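Local coordinates for protein probable LacI-family transcriptional regulator (Corynebacterium glutamicum ATCC 13032, PDB 3BIL) that probably acts as a DNA-binding transcription factor of the LacI family, recognising regulatory DNA sequences to control gene expression, at residues A[255-260]-A[280-285]. Numbering follows the deposited sequence.
Sequences GVIEAC and PLFALQ
Gln285 NE2 donates to Leu281 O at 2.9 Å, and this bond fixes the amide that faces Ile257 of helix 250-262. The N-H runs nearly straight at the oxygen (165°), which lies close to the amide plane, although the nitrogen itself sits above the carbonyl plane of Leu281. A bend at chi2 (-56°) folds the Gln285 chain back over its own turn to make this reach. With NE2 committed to Leu281, Gln285 OE1 is left on the helix side, 4.2 Å from Ile257 CG2, a loose van der Waals approach.

The other branch of Ile257 does the closer packing. Its CD1 meets the Phe282 ring obliquely at the CE2 corner, with 3.6 Å between Ile257 CD1 and Phe282 CE2, and CD2 is the next ring atom along. Ile257 thus spans both partners, one methyl on each, while the backbones stay well apart, 9.7 Å between the CA atoms of Ile257 and Phe282.

Beyond, Phe282 packs on Leu281 of the second subunit, and Gln285 on its counterpart there. The contact joins helix 250-262, which packs on strand 244-247 through Val256 and Cys260, to the dimer-facing segment after strand 272-276, within a periplasmic-binding-protein-like domain of the LacI family.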
ATOM      1  N   GLY A 255      -8.068   3.520 -10.989  1.00 30.92           N
ATOM      2  CA  GLY A 255      -9.278   4.084 -11.682  1.00 25.90           C
ATOM      3  C   GLY A 255      -9.485   3.448 -13.057  1.00 29.20           C
ATOM      4  O   GLY A 255     -10.626   3.140 -13.479  1.00 27.90           O
ATOM      5  N   VAL A 256      -8.386   3.202 -13.763  1.00 26.11           N
ATOM      6  CA  VAL A 256      -8.473   2.485 -15.051  1.00 26.17           C
ATOM      7  C   VAL A 256      -8.989   1.051 -14.902  1.00 31.76           C
ATOM      8  O   VAL A 256      -9.837   0.606 -15.717  1.00 29.19           O
ATOM      9  CB  VAL A 256      -7.109   2.477 -15.811  1.00 24.31           C
ATOM     10  CG1 VAL A 256      -7.138   1.483 -16.933  1.00 21.06           C
ATOM     11  CG2 VAL A 256      -6.794   3.858 -16.307  1.00 18.52           C
ATOM     12  N   ILE A 257      -8.472   0.321 -13.885  1.00 33.65           N
ATOM     13  CA  ILE A 257      -8.959  -1.046 -13.591  1.00 28.61           C
ATOM     14  C   ILE A 257     -10.432  -0.997 -13.175  1.00 30.54           C
ATOM     15  O   ILE A 257     -11.296  -1.705 -13.740  1.00 32.10           O
ATOM     16  CB  ILE A 257      -8.094  -1.791 -12.532  1.00 29.10           C
ATOM     17  CG1 ILE A 257      -6.688  -2.063 -13.086  1.00 27.26           C
ATOM     18  CG2 ILE A 257      -8.711  -3.114 -12.195  1.00 22.03           C
ATOM     19  CD1 ILE A 257      -5.579  -2.339 -12.024  1.00 24.82           C
ATOM     20  N   GLU A 258     -10.740  -0.134 -12.216  1.00 29.39           N
ATOM     21  CA  GLU A 258     -12.112  -0.017 -11.786  1.00 32.71           C
ATOM     22  C   GLU A 258     -13.038   0.277 -12.975  1.00 33.15           C
ATOM     23  O   GLU A 258     -14.090  -0.395 -13.141  1.00 37.54           O
ATOM     24  CB  GLU A 258     -12.239   1.027 -10.696  1.00 34.44           C
ATOM     25  CG  GLU A 258     -13.676   1.205 -10.198  1.00 35.17           C
ATOM     26  CD  GLU A 258     -13.772   2.191  -9.033  1.00 43.71           C
ATOM     27  OE1 GLU A 258     -14.836   2.142  -8.349  1.00 46.91           O
ATOM     28  OE2 GLU A 258     -12.782   2.979  -8.783  1.00 39.07           O
ATOM     29  N   ALA A 259     -12.641   1.249 -13.804  1.00 29.95           N
ATOM     30  CA  ALA A 259     -13.340   1.569 -15.065  1.00 29.79           C
ATOM     31  C   ALA A 259     -13.553   0.414 -16.051  1.00 33.08           C
ATOM     32  O   ALA A 259     -14.639   0.304 -16.629  1.00 31.79           O
ATOM     33  CB  ALA A 259     -12.675   2.713 -15.767  1.00 30.26           C
ATOM     34  N   CYS A 260     -12.537  -0.423 -16.275  1.00 36.48           N
ATOM     35  CA  CYS A 260     -12.694  -1.581 -17.190  1.00 38.93           C
ATOM     36  C   CYS A 260     -13.568  -2.646 -16.601  1.00 38.64           C
ATOM     37  O   CYS A 260     -14.279  -3.365 -17.358  1.00 30.90           O
ATOM     38  CB  CYS A 260     -11.350  -2.214 -17.541  1.00 36.70           C
ATOM     39  SG  CYS A 260     -10.398  -0.975 -18.321  1.00 41.93           S
ATOM     40  N   PRO A 280       2.510  -5.339  -6.754  1.00 38.95           N
ATOM     41  CA  PRO A 280       2.446  -6.813  -6.886  1.00 40.44           C
ATOM     42  C   PRO A 280       1.161  -7.334  -7.534  1.00 39.95           C
ATOM     43  O   PRO A 280       1.215  -8.241  -8.388  1.00 41.39           O
ATOM     44  CB  PRO A 280       2.601  -7.329  -5.440  1.00 39.51           C
ATOM     45  CG  PRO A 280       2.725  -6.065  -4.554  1.00 42.31           C
ATOM     46  CD  PRO A 280       3.020  -4.904  -5.433  1.00 37.37           C
ATOM     47  N   LEU A 281       0.025  -6.745  -7.172  1.00 36.97           N
ATOM     48  CA  LEU A 281      -1.255  -7.170  -7.769  1.00 41.08           C
ATOM     49  C   LEU A 281      -1.467  -6.819  -9.240  1.00 42.68           C
ATOM     50  O   LEU A 281      -2.318  -7.442  -9.883  1.00 47.19           O
ATOM     51  CB  LEU A 281      -2.472  -6.757  -6.923  1.00 38.17           C
ATOM     52  CG  LEU A 281      -2.653  -7.497  -5.588  1.00 39.76           C
ATOM     53  CD1 LEU A 281      -3.850  -6.958  -4.773  1.00 36.16           C
ATOM     54  CD2 LEU A 281      -2.770  -9.016  -5.800  1.00 40.46           C
ATOM     55  N   PHE A 282      -0.704  -5.855  -9.788  1.00 43.53           N
ATOM     56  CA  PHE A 282      -0.750  -5.611 -11.249  1.00 38.60           C
ATOM     57  C   PHE A 282      -0.226  -6.821 -12.024  1.00 34.11           C
ATOM     58  O   PHE A 282      -0.784  -7.178 -13.042  1.00 35.20           O
ATOM     59  CB  PHE A 282      -0.080  -4.284 -11.711  1.00 38.36           C
ATOM     60  CG  PHE A 282      -0.708  -3.005 -11.128  1.00 35.17           C
ATOM     61  CD1 PHE A 282       0.016  -1.813 -11.140  1.00 31.65           C
ATOM     62  CD2 PHE A 282      -1.997  -3.002 -10.587  1.00 34.03           C
ATOM     63  CE1 PHE A 282      -0.489  -0.652 -10.601  1.00 33.96           C
ATOM     64  CE2 PHE A 282      -2.550  -1.842 -10.067  1.00 35.83           C
ATOM     65  CZ  PHE A 282      -1.793  -0.655 -10.054  1.00 37.68           C
ATOM     66  N   ALA A 283       0.787  -7.504 -11.503  1.00 36.01           N
ATOM     67  CA  ALA A 283       1.394  -8.646 -12.208  1.00 36.02           C
ATOM     68  C   ALA A 283       0.538  -9.915 -12.206  1.00 43.05           C
ATOM     69  O   ALA A 283       0.887 -10.904 -12.876  1.00 47.60           O
ATOM     70  CB  ALA A 283       2.748  -8.942 -11.603  1.00 34.36           C
ATOM     71  N   LEU A 284      -0.565  -9.895 -11.447  1.00 45.19           N
ATOM     72  CA  LEU A 284      -1.359 -11.109 -11.192  1.00 48.50           C
ATOM     73  C   LEU A 284      -2.839 -11.039 -11.616  1.00 52.22           C
ATOM     74  O   LEU A 284      -3.619 -11.928 -11.255  1.00 56.92           O
ATOM     75  CB  LEU A 284      -1.274 -11.533  -9.704  1.00 43.88           C
ATOM     76  CG  LEU A 284       0.068 -11.512  -8.966  1.00 40.45           C
ATOM     77  CD1 LEU A 284      -0.191 -11.623  -7.497  1.00 36.24           C
ATOM     78  CD2 LEU A 284       1.065 -12.566  -9.448  1.00 36.18           C
ATOM     79  N   GLN A 285      -3.216  -9.975 -12.335  1.00 51.05           N
ATOM     80  CA  GLN A 285      -4.468  -9.889 -13.089  1.00 49.12           C
ATOM     81  C   GLN A 285      -4.557 -11.097 -14.072  1.00 49.21           C
ATOM     82  O   GLN A 285      -3.524 -11.697 -14.391  1.00 54.54           O
ATOM     83  CB  GLN A 285      -4.529  -8.541 -13.867  1.00 48.96           C
ATOM     84  CG  GLN A 285      -4.444  -7.195 -13.059  1.00 47.54           C
ATOM     85  CD  GLN A 285      -5.516  -7.032 -11.951  1.00 51.03           C
ATOM     86  OE1 GLN A 285      -6.706  -6.754 -12.227  1.00 47.86           O
ATOM     87  NE2 GLN A 285      -5.083  -7.191 -10.686  1.00 48.16           N
TER